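Side-chain contacts in mandelate racemase / muconate lactonizing enzyme family protein (Agrobacterium tumefaciens, PDB 4DXK), which belongs to the mandelate racemase subgroup of the enolase superfamily and probably acts as a metal-dependent lyase or racemase on a substrate not identified here: residues E242-I245 / K246-S249; D248-S251 / S252-R255; D278-T282 / G283-V287. All coordinates share one frame; numbering follows the deposited sequence. Where two conformers were deposited one is given.

Interaction 1. Residues E242-I245 / K246-S249; sequences EDPI and KMDS. With NA (sodium ion), chain C.
Met247 folds back over Asp243 and Pro244 in the loop that follows strand 240-242 of the TIM-type (β/α)7β barrel of the enolase superfamily, right beside the metal site carried by the barrel strand ends. The Asp243 and Met247 side chains cross at about a right angle. Met247 CE lies 3.6 Å from Asp243 OD1, and Met247 CG flanks that same oxygen at 3.7 Å. Pro244 is crossed in a similar way: Pro244 CD is 3.9 Å from Met247 CE. Met247 gets there by bending at chi2 (-75°), which turns the thioether back along the loop and leaves CE near the carbonyl oxygen of Ile245 as well.

Asp243 divides its two oxygens between different tasks. OD1, besides meeting methionine carbon, is hydrogen-bonded to Ser267 OG. OD2 takes a hydrogen bond from water 1 at 2.7 Å, and this water is itself a sodium ligand, so Asp243 belongs to the second shell and positions a first-shell water. Two bonds, one on each oxygen, fix the rotation of the carboxylate.

Met247 is the centre of an inverse gamma turn, closed by a weak bond from Asp248 N to Lys246 O (3.2 Å). Lys246 heads off the other way: its NZ is bonded to Gly70 O of a second subunit, and its charge makes a cation-pi contact with Phe74 of that subunit.

Glu242 stretches out in an extended chain toward the sodium ion, which Glu216 and Glu268 also bind. Its OE1 is held by Lys172 NZ and Trp240 NE1, while its OE2 binds the sodium ion directly at 2.3 Å.

Interaction 2. Residues D248-S251 / S252-R255; sequences DSLS and SLTR
Leu250 and Leu253 make the apolar part of this turn into helix 253-259. Their side chains lie side by side and point the same way, with Leu250 CD2 4.0 Å from Leu253 CD1. Both carry CG anti to their own carbonyl carbon (chi1 -60° and -64°), and this shared choice sends the two isobutyl groups off in parallel on one side of the turn. Leu253 also leans on the backbone behind it, its CB 3.3 Å from Leu250 O.

The backbone bonds all step back three residues, a 3-10-like pattern. Ser252 N reaches Ser249 O at 3.3 Å, Leu253 N reaches Leu250 O at 2.9 Å, and Thr254 N reaches Ser251 O at 3.2 Å. Winding this tight brings each side chain close to the carbonyl three residues earlier.

Among polar side chains, Thr254 sits beyond the oxygen of the Ser251 carbonyl, with its OG1 3.1 Å and its CG2 3.5 Å from Ser251 O. Its OG1 sits between backbone N and carbonyl carbon (chi1 68°), which turns the hydroxyl back toward the preceding turn. Ser252 OG is hydrogen-bonded to Arg277 NH2 of a second subunit. Arg255 also reaches across an interface, its NH1 bonding Ala285 O of a third subunit.

Within the chain, the leucine pair faces helix 272-281: both residues rest on Leu279, and Leu250 touches Asp278 too. On another flank Ser252 and Leu253 pack against Ile245 of the loop leading from strand 240-242, so the start of the helix is wedged between that loop and the next barrel helix.

Interaction 3. Residues D278-T282 / G283-V287; sequences DLLET and GAAGV
The peptide carbonyl of Leu280 receives Gly283 N from above its plane, at 3.2 Å from Leu280 O. Water 3 approaches the same oxygen tilted to the same side, donating at 2.9 Å to Leu280 O. The Leu279 carbonyl is used differently: Thr282 OG1 donates in its plane, 2.7 Å from Leu279 O, whereas Thr282 N comes steeply from over one face at 3.1 Å to that oxygen. Four donors thus serve two successive carbonyls as the chain leaves helix 272-281.

Thr282 is the joint of this turn. Its OG1, placed between backbone N and carbonyl carbon (chi1 67°), donates back to Leu279 and accepts Ala284 N in front at 2.9 Å, a fairly straight bond (154° at the hydrogen). Donating one way and accepting the other, the hydroxyl ties the final turn of helix to the chain that leaves it, and its rotation is fixed from both ends. The chain turns away from the helix at Gly283, whose positive phi (78°) would press a side chain against the carbonyl oxygen of Thr282.

Past the glycine, Ala284 and Ala285 lead off across the helix end. Ala285 N meets water 3 at 3.0 Å, so the water bridges the Leu280 carbonyl and the Ala285 amide where they do not bond directly. Ala285 CB points at the helix and touches two leucines, 3.9 Å from Leu280 CD2 and 4.0 Å from Leu279 CG.

A positive-phi glycine thus ends the helix and starts the connection to the next barrel strand. Leu279 and Ala284 pack on Leu253 of helix 253-259, while Leu280 and Ala285 rest on Leu313 in the loop before strand 315-317. Val287 then opens strand 287-290, bonding by its backbone to Ala266 of neighbouring strand 264-266.

In the fold
Interactions 1 and 2 share Asp248 and Ser249, so one continuous run carries the chain from the sodium ligand Glu242 into helix 253-259. They meet where Ile245 CD1 packs 3.6 Å from Ser252 CB and Met247 SD 3.9 Å from Leu253 CD1. Leu253 also joins interaction 2 to interaction 3: its CD1 lies 3.6 Å from Leu279 CD1. Interactions 1 and 3 do not touch, their nearest atoms being about 5 Å apart. Distance from the metal separates their roles: 242-249 supplies a sodium ligand, whereas the side chains of Leu253 and Leu279 are about 14 and 13 Å from the ion, in the outer layer of the barrel.

Interaction 1. Residues E242-I245 / K246-S249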
ATOM      1  N   GLU A 242      -6.656  17.684  20.368  1.00  8.09           N
ATOM      2  CA  GLU A 242      -5.421  18.378  20.022  1.00  7.95           C
ATOM      3  C   GLU A 242      -4.217  17.724  20.681  1.00  8.11           C
ATOM      4  O   GLU A 242      -4.206  17.481  21.897  1.00  8.97           O
ATOM      5  CB  GLU A 242      -5.535  19.839  20.452  1.00  9.10           C
ATOM      6  CG  GLU A 242      -4.336  20.712  20.093  1.00  9.71           C
ATOM      7  CD  GLU A 242      -4.589  22.177  20.399  1.00 13.74           C
ATOM      8  OE1 GLU A 242      -5.763  22.581  20.515  1.00 11.01           O
ATOM      9  OE2 GLU A 242      -3.609  22.940  20.553  1.00 21.01           O
ATOM     10  N   ASP A 243      -3.200  17.450  19.871  1.00  8.09           N
ATOM     11  CA  ASP A 243      -1.947  16.864  20.343  1.00  8.67           C
ATOM     12  C   ASP A 243      -2.181  15.678  21.285  1.00  8.73           C
ATOM     13  O   ASP A 243      -1.680  15.656  22.408  1.00  8.90           O
ATOM     14  CB  ASP A 243      -1.070  17.950  20.973  1.00  9.37           C
ATOM     15  CG  ASP A 243      -0.537  18.920  19.946  1.00 10.99           C
ATOM     16  OD1 ASP A 243      -0.358  18.494  18.798  1.00 11.61           O
ATOM     17  OD2 ASP A 243      -0.299  20.096  20.275  1.00 12.65           O
ATOM     18  N   PRO A 244      -2.926  14.667  20.813  1.00  8.25           N
ATOM     19  CA  PRO A 244      -3.240  13.536  21.694  1.00  8.33           C
ATOM     20  C   PRO A 244      -2.020  12.706  22.084  1.00  9.10           C
ATOM     21  O   PRO A 244      -2.040  12.053  23.134  1.00  9.56           O
ATOM     22  CB  PRO A 244      -4.197  12.696  20.848  1.00  9.10           C
ATOM     23  CG  PRO A 244      -3.860  13.058  19.419  1.00  9.82           C
ATOM     24  CD  PRO A 244      -3.550  14.518  19.483  1.00  9.04           C
ATOM     25  N   ILE A 245      -0.999  12.714  21.229  1.00  7.79           N
ATOM     26  CA  ILE A 245       0.265  12.025  21.460  1.00  8.29           C
ATOM     27  C   ILE A 245       1.386  12.970  21.038  1.00  7.36           C
ATOM     28  O   ILE A 245       1.126  14.020  20.461  1.00  8.89           O
ATOM     29  CB  ILE A 245       0.369  10.684  20.678  1.00  8.56           C
ATOM     30  CG1 ILE A 245       0.330  10.934  19.162  1.00  8.55           C
ATOM     31  CG2 ILE A 245      -0.714   9.685  21.119  1.00 10.37           C
ATOM     32  CD1 ILE A 245       0.686   9.695  18.342  1.00 11.18           C
ATOM     33  N   LYS A 246       2.623  12.604  21.334  1.00  7.81           N
ATOM     34  CA  LYS A 246       3.786  13.376  20.909  1.00  8.20           C
ATOM     35  C   LYS A 246       3.858  13.364  19.393  1.00  7.19           C
ATOM     36  O   LYS A 246       3.640  12.332  18.761  1.00  8.37           O
ATOM     37  CB  LYS A 246       5.061  12.756  21.483  1.00  9.51           C
ATOM     38  CG  LYS A 246       6.274  13.669  21.431  1.00 12.48           C
ATOM     39  CD  LYS A 246       6.234  14.716  22.516  1.00 12.58           C
ATOM     40  CE  LYS A 246       7.572  15.441  22.628  1.00 12.06           C
ATOM     41  NZ  LYS A 246       7.446  16.534  23.602  1.00 13.19           N
ATOM     42  N   MET A 247       4.180  14.508  18.800  1.00  7.50           N
ATOM     43  CA  MET A 247       4.175  14.642  17.344  1.00  7.27           C
ATOM     44  C   MET A 247       5.546  14.370  16.719  1.00  8.05           C
ATOM     45  O   MET A 247       6.007  15.125  15.857  1.00 11.36           O
ATOM     46  CB  MET A 247       3.642  16.030  16.970  1.00  7.88           C
ATOM     47  CG  MET A 247       2.187  16.224  17.388  1.00  8.45           C
ATOM     48  SD  MET A 247       1.100  15.312  16.289  1.00  8.59           S
ATOM     49  CE  MET A 247      -0.404  15.285  17.233  1.00  9.67           C
ATOM     50  N   ASP A 248       6.193  13.289  17.148  1.00  7.63           N
ATOM     51  CA  ASP A 248       7.553  12.963  16.696  1.00  9.12           C
ATOM     52  C   ASP A 248       7.692  11.862  15.647  1.00 11.56           C
ATOM     53  O   ASP A 248       8.644  11.861  14.868  1.00 20.58           O
ATOM     54  CB  ASP A 248       8.495  12.695  17.867  1.00  9.18           C
ATOM     55  CG  ASP A 248       7.958  11.703  18.872  1.00 11.31           C
ATOM     56  OD1 ASP A 248       6.879  11.092  18.684  1.00 11.17           O
ATOM     57  OD2 ASP A 248       8.684  11.533  19.883  1.00 13.75           O
ATOM     58  N   SER A 249       6.811  10.872  15.662  0.66  7.87           N
ATOM     59  CA  SER A 249       6.676   9.926  14.548  0.66  7.32           C
ATOM     60  C   SER A 249       5.203   9.944  14.151  0.66  7.97           C
ATOM     61  O   SER A 249       4.369   9.276  14.767  0.66  9.86           O
ATOM     62  CB  SER A 249       7.111   8.514  14.951  0.66  8.41           C
ATOM     63  OG  SER A 249       8.514   8.386  15.113  0.66  7.86           O
TER
HETATM   64 NA    NA C 502      -2.273  23.597  22.331  1.00 12.83          NA
HETATM   65  O   HOH W   1      -1.153  21.558  22.333  1.00 23.75           O
HETATM   66  O   HOH W   2      -0.833  24.250  24.079  1.00 23.27           O

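Interaction 2. Residues D248-S251 / S252-R255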
ATOM      1  N   ASP A 248       6.193  13.289  17.148  1.00  7.63           N
ATOM      2  CA  ASP A 248       7.553  12.963  16.696  1.00  9.12           C
ATOM      3  C   ASP A 248       7.692  11.862  15.647  1.00 11.56           C
ATOM      4  O   ASP A 248       8.644  11.861  14.868  1.00 20.58           O
ATOM      5  CB  ASP A 248       8.495  12.695  17.867  1.00  9.18           C
ATOM      6  CG  ASP A 248       7.958  11.703  18.872  1.00 11.31           C
ATOM      7  OD1 ASP A 248       6.879  11.092  18.684  1.00 11.17           O
ATOM      8  OD2 ASP A 248       8.684  11.533  19.883  1.00 13.75           O
ATOM      9  N   SER A 249       6.811  10.872  15.662  0.66  7.87           N
ATOM     10  CA  SER A 249       6.676   9.926  14.548  0.66  7.32           C
ATOM     11  C   SER A 249       5.203   9.944  14.151  0.66  7.97           C
ATOM     12  O   SER A 249       4.369   9.276  14.767  0.66  9.86           O
ATOM     13  CB  SER A 249       7.111   8.514  14.951  0.66  8.41           C
ATOM     14  OG  SER A 249       8.514   8.386  15.113  0.66  7.86           O
ATOM     15  N   LEU A 250       4.877  10.752  13.144  1.00  8.87           N
ATOM     16  CA  LEU A 250       3.489  11.053  12.813  1.00  8.45           C
ATOM     17  C   LEU A 250       2.671   9.882  12.311  1.00  9.42           C
ATOM     18  O   LEU A 250       1.440   9.922  12.379  1.00  9.45           O
ATOM     19  CB  LEU A 250       3.425  12.221  11.825  1.00  9.60           C
ATOM     20  CG  LEU A 250       4.046  13.511  12.359  1.00  7.73           C
ATOM     21  CD1 LEU A 250       4.165  14.549  11.257  1.00 10.64           C
ATOM     22  CD2 LEU A 250       3.251  14.075  13.538  1.00 11.67           C
ATOM     23  N   SER A 251       3.322   8.837  11.814  0.68  7.95           N
ATOM     24  CA  SER A 251       2.569   7.683  11.336  0.68  9.10           C
ATOM     25  C   SER A 251       1.697   7.051  12.438  0.68  9.95           C
ATOM     26  O   SER A 251       0.676   6.439  12.136  0.68 11.69           O
ATOM     27  CB  SER A 251       3.488   6.651  10.684  0.68  8.66           C
ATOM     28  OG  SER A 251       4.395   6.124  11.628  0.68 10.75           O
ATOM     29  N   SER A 252       2.070   7.227  13.704  1.00  9.20           N
ATOM     30  CA  SER A 252       1.229   6.750  14.802  1.00 10.33           C
ATOM     31  C   SER A 252      -0.183   7.346  14.792  1.00  9.53           C
ATOM     32  O   SER A 252      -1.121   6.749  15.329  1.00 10.87           O
ATOM     33  CB  SER A 252       1.869   7.035  16.157  1.00 10.99           C
ATOM     34  OG  SER A 252       2.981   6.193  16.386  1.00 12.65           O
ATOM     35  N   LEU A 253      -0.342   8.518  14.188  1.00  8.77           N
ATOM     36  CA  LEU A 253      -1.649   9.177  14.161  1.00  8.90           C
ATOM     37  C   LEU A 253      -2.700   8.392  13.376  1.00  8.93           C
ATOM     38  O   LEU A 253      -3.894   8.541  13.625  1.00  9.57           O
ATOM     39  CB  LEU A 253      -1.531  10.593  13.598  1.00  8.66           C
ATOM     40  CG  LEU A 253      -0.685  11.542  14.437  1.00  8.70           C
ATOM     41  CD1 LEU A 253      -0.563  12.869  13.726  1.00 10.15           C
ATOM     42  CD2 LEU A 253      -1.292  11.736  15.811  1.00 10.78           C
ATOM     43  N   THR A 254      -2.283   7.532  12.453  1.00 10.30           N
ATOM     44  CA  THR A 254      -3.271   6.788  11.670  1.00 11.90           C
ATOM     45  C   THR A 254      -4.110   5.869  12.554  1.00 13.62           C
ATOM     46  O   THR A 254      -5.324   5.731  12.377  1.00 16.30           O
ATOM     47  CB  THR A 254      -2.625   6.001  10.517  1.00 15.92           C
ATOM     48  OG1 THR A 254      -1.826   4.936  11.043  1.00 18.38           O
ATOM     49  CG2 THR A 254      -1.756   6.925   9.688  1.00 16.36           C
ATOM     50  N   ARG A 255      -3.474   5.257  13.535  1.00 12.03           N
ATOM     51  CA  ARG A 255      -4.220   4.398  14.434  1.00 14.18           C
ATOM     52  C   ARG A 255      -5.128   5.183  15.357  1.00 14.43           C
ATOM     53  O   ARG A 255      -6.233   4.737  15.673  1.00 15.82           O
ATOM     54  CB  ARG A 255      -3.273   3.542  15.230  1.00 16.52           C
ATOM     55  CG  ARG A 255      -2.547   2.588  14.321  1.00 23.93           C
ATOM     56  CD  ARG A 255      -1.644   1.713  15.090  1.00 20.05           C
ATOM     57  NE  ARG A 255      -2.364   0.911  16.072  1.00 15.58           N
ATOM     58  CZ  ARG A 255      -1.740   0.079  16.893  1.00 14.81           C
ATOM     59  NH1 ARG A 255      -0.422  -0.018  16.825  1.00 13.55           N
ATOM     60  NH2 ARG A 255      -2.423  -0.636  17.777  1.00 16.92           N
TER

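Interaction 3. Residues D278-T282 / G283-V287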
ATOM      1  N   ASP A 278       4.473  15.946   6.024  1.00  7.18           N
ATOM      2  CA  ASP A 278       4.514  14.648   6.685  1.00  8.11           C
ATOM      3  C   ASP A 278       3.175  14.357   7.373  1.00  7.76           C
ATOM      4  O   ASP A 278       2.662  13.237   7.309  1.00  8.23           O
ATOM      5  CB  ASP A 278       5.651  14.602   7.721  1.00  8.85           C
ATOM      6  CG  ASP A 278       7.044  14.589   7.094  1.00  9.35           C
ATOM      7  OD1 ASP A 278       7.184  14.445   5.860  1.00 10.89           O
ATOM      8  OD2 ASP A 278       8.011  14.709   7.879  1.00 10.17           O
ATOM      9  N   LEU A 279       2.597  15.359   8.032  1.00  6.57           N
ATOM     10  CA  LEU A 279       1.316  15.186   8.698  1.00  6.53           C
ATOM     11  C   LEU A 279       0.222  14.855   7.687  1.00  7.68           C
ATOM     12  O   LEU A 279      -0.556  13.916   7.866  1.00  8.48           O
ATOM     13  CB  LEU A 279       0.961  16.449   9.482  1.00  7.71           C
ATOM     14  CG  LEU A 279      -0.411  16.486  10.144  1.00  7.22           C
ATOM     15  CD1 LEU A 279      -0.519  15.421  11.217  1.00 10.31           C
ATOM     16  CD2 LEU A 279      -0.695  17.865  10.698  1.00  9.91           C
ATOM     17  N   LEU A 280       0.151  15.630   6.613  1.00  7.89           N
ATOM     18  CA  LEU A 280      -0.853  15.372   5.582  1.00  8.89           C
ATOM     19  C   LEU A 280      -0.699  13.987   4.947  1.00  9.91           C
ATOM     20  O   LEU A 280      -1.690  13.308   4.649  1.00 11.36           O
ATOM     21  CB  LEU A 280      -0.814  16.474   4.516  1.00 11.25           C
ATOM     22  CG  LEU A 280      -1.165  17.879   5.002  1.00 10.30           C
ATOM     23  CD1 LEU A 280      -0.852  18.927   3.943  1.00 11.72           C
ATOM     24  CD2 LEU A 280      -2.633  17.957   5.398  1.00 11.94           C
ATOM     25  N   GLU A 281       0.538  13.550   4.763  1.00 10.23           N
ATOM     26  CA  GLU A 281       0.817  12.249   4.158  1.00 12.39           C
ATOM     27  C   GLU A 281       0.369  11.074   5.014  1.00 12.58           C
ATOM     28  O   GLU A 281       0.259   9.950   4.508  1.00 13.93           O
ATOM     29  CB  GLU A 281       2.311  12.090   3.816  1.00 14.29           C
ATOM     30  CG  GLU A 281       2.777  12.896   2.608  1.00 18.00           C
ATOM     31  CD  GLU A 281       4.231  12.630   2.223  1.00 18.04           C
ATOM     32  OE1 GLU A 281       4.939  11.893   2.944  1.00 22.18           O
ATOM     33  OE2 GLU A 281       4.668  13.154   1.182  1.00 18.64           O
ATOM     34  N   THR A 282       0.097  11.298   6.298  1.00 10.43           N
ATOM     35  CA  THR A 282      -0.379  10.201   7.131  1.00 11.21           C
ATOM     36  C   THR A 282      -1.783   9.766   6.753  1.00 10.89           C
ATOM     37  O   THR A 282      -2.173   8.646   7.060  1.00 14.20           O
ATOM     38  CB  THR A 282      -0.431  10.552   8.625  1.00 10.76           C
ATOM     39  OG1 THR A 282      -1.431  11.554   8.855  1.00  9.44           O
ATOM     40  CG2 THR A 282       0.932  10.997   9.144  1.00 11.75           C
ATOM     41  N   GLY A 283      -2.557  10.642   6.125  1.00 10.88           N
ATOM     42  CA  GLY A 283      -3.964  10.355   5.887  1.00 12.00           C
ATOM     43  C   GLY A 283      -4.838  10.542   7.120  1.00 11.68           C
ATOM     44  O   GLY A 283      -6.029  10.224   7.074  1.00 14.14           O
ATOM     45  N   ALA A 284      -4.263  11.068   8.202  1.00  9.81           N
ATOM     46  CA  ALA A 284      -4.975  11.225   9.465  1.00  9.90           C
ATOM     47  C   ALA A 284      -5.122  12.689   9.875  1.00  9.17           C
ATOM     48  O   ALA A 284      -5.652  12.980  10.947  1.00 10.09           O
ATOM     49  CB  ALA A 284      -4.254  10.447  10.563  1.00 12.13           C
ATOM     50  N   ALA A 285      -4.661  13.615   9.039  1.00  8.38           N
ATOM     51  CA  ALA A 285      -4.686  15.025   9.416  1.00  8.83           C
ATOM     52  C   ALA A 285      -6.118  15.526   9.562  1.00  8.44           C
ATOM     53  O   ALA A 285      -7.005  15.118   8.815  1.00  9.26           O
ATOM     54  CB  ALA A 285      -3.932  15.866   8.394  1.00 10.97           C
ATOM     55  N   GLY A 286      -6.334  16.434  10.504  1.00  8.49           N
ATOM     56  CA  GLY A 286      -7.647  17.015  10.736  1.00  8.78           C
ATOM     57  C   GLY A 286      -7.548  18.527  10.710  1.00  8.30           C
ATOM     58  O   GLY A 286      -7.294  19.136   9.664  1.00  9.18           O
ATOM     59  N   VAL A 287      -7.761  19.151  11.861  1.00  7.90           N
ATOM     60  CA  VAL A 287      -7.556  20.585  11.973  1.00  8.44           C
ATOM     61  C   VAL A 287      -6.055  20.832  12.008  1.00  8.07           C
ATOM     62  O   VAL A 287      -5.343  20.265  12.850  1.00  8.65           O
ATOM     63  CB  VAL A 287      -8.206  21.157  13.231  1.00  8.92           C
ATOM     64  CG1 VAL A 287      -7.998  22.659  13.285  1.00 13.39           C
ATOM     65  CG2 VAL A 287      -9.695  20.818  13.253  1.00 11.83           C
TER
HETATM   66  O   HOH W   3      -4.183  13.586   6.030  1.00 12.87           O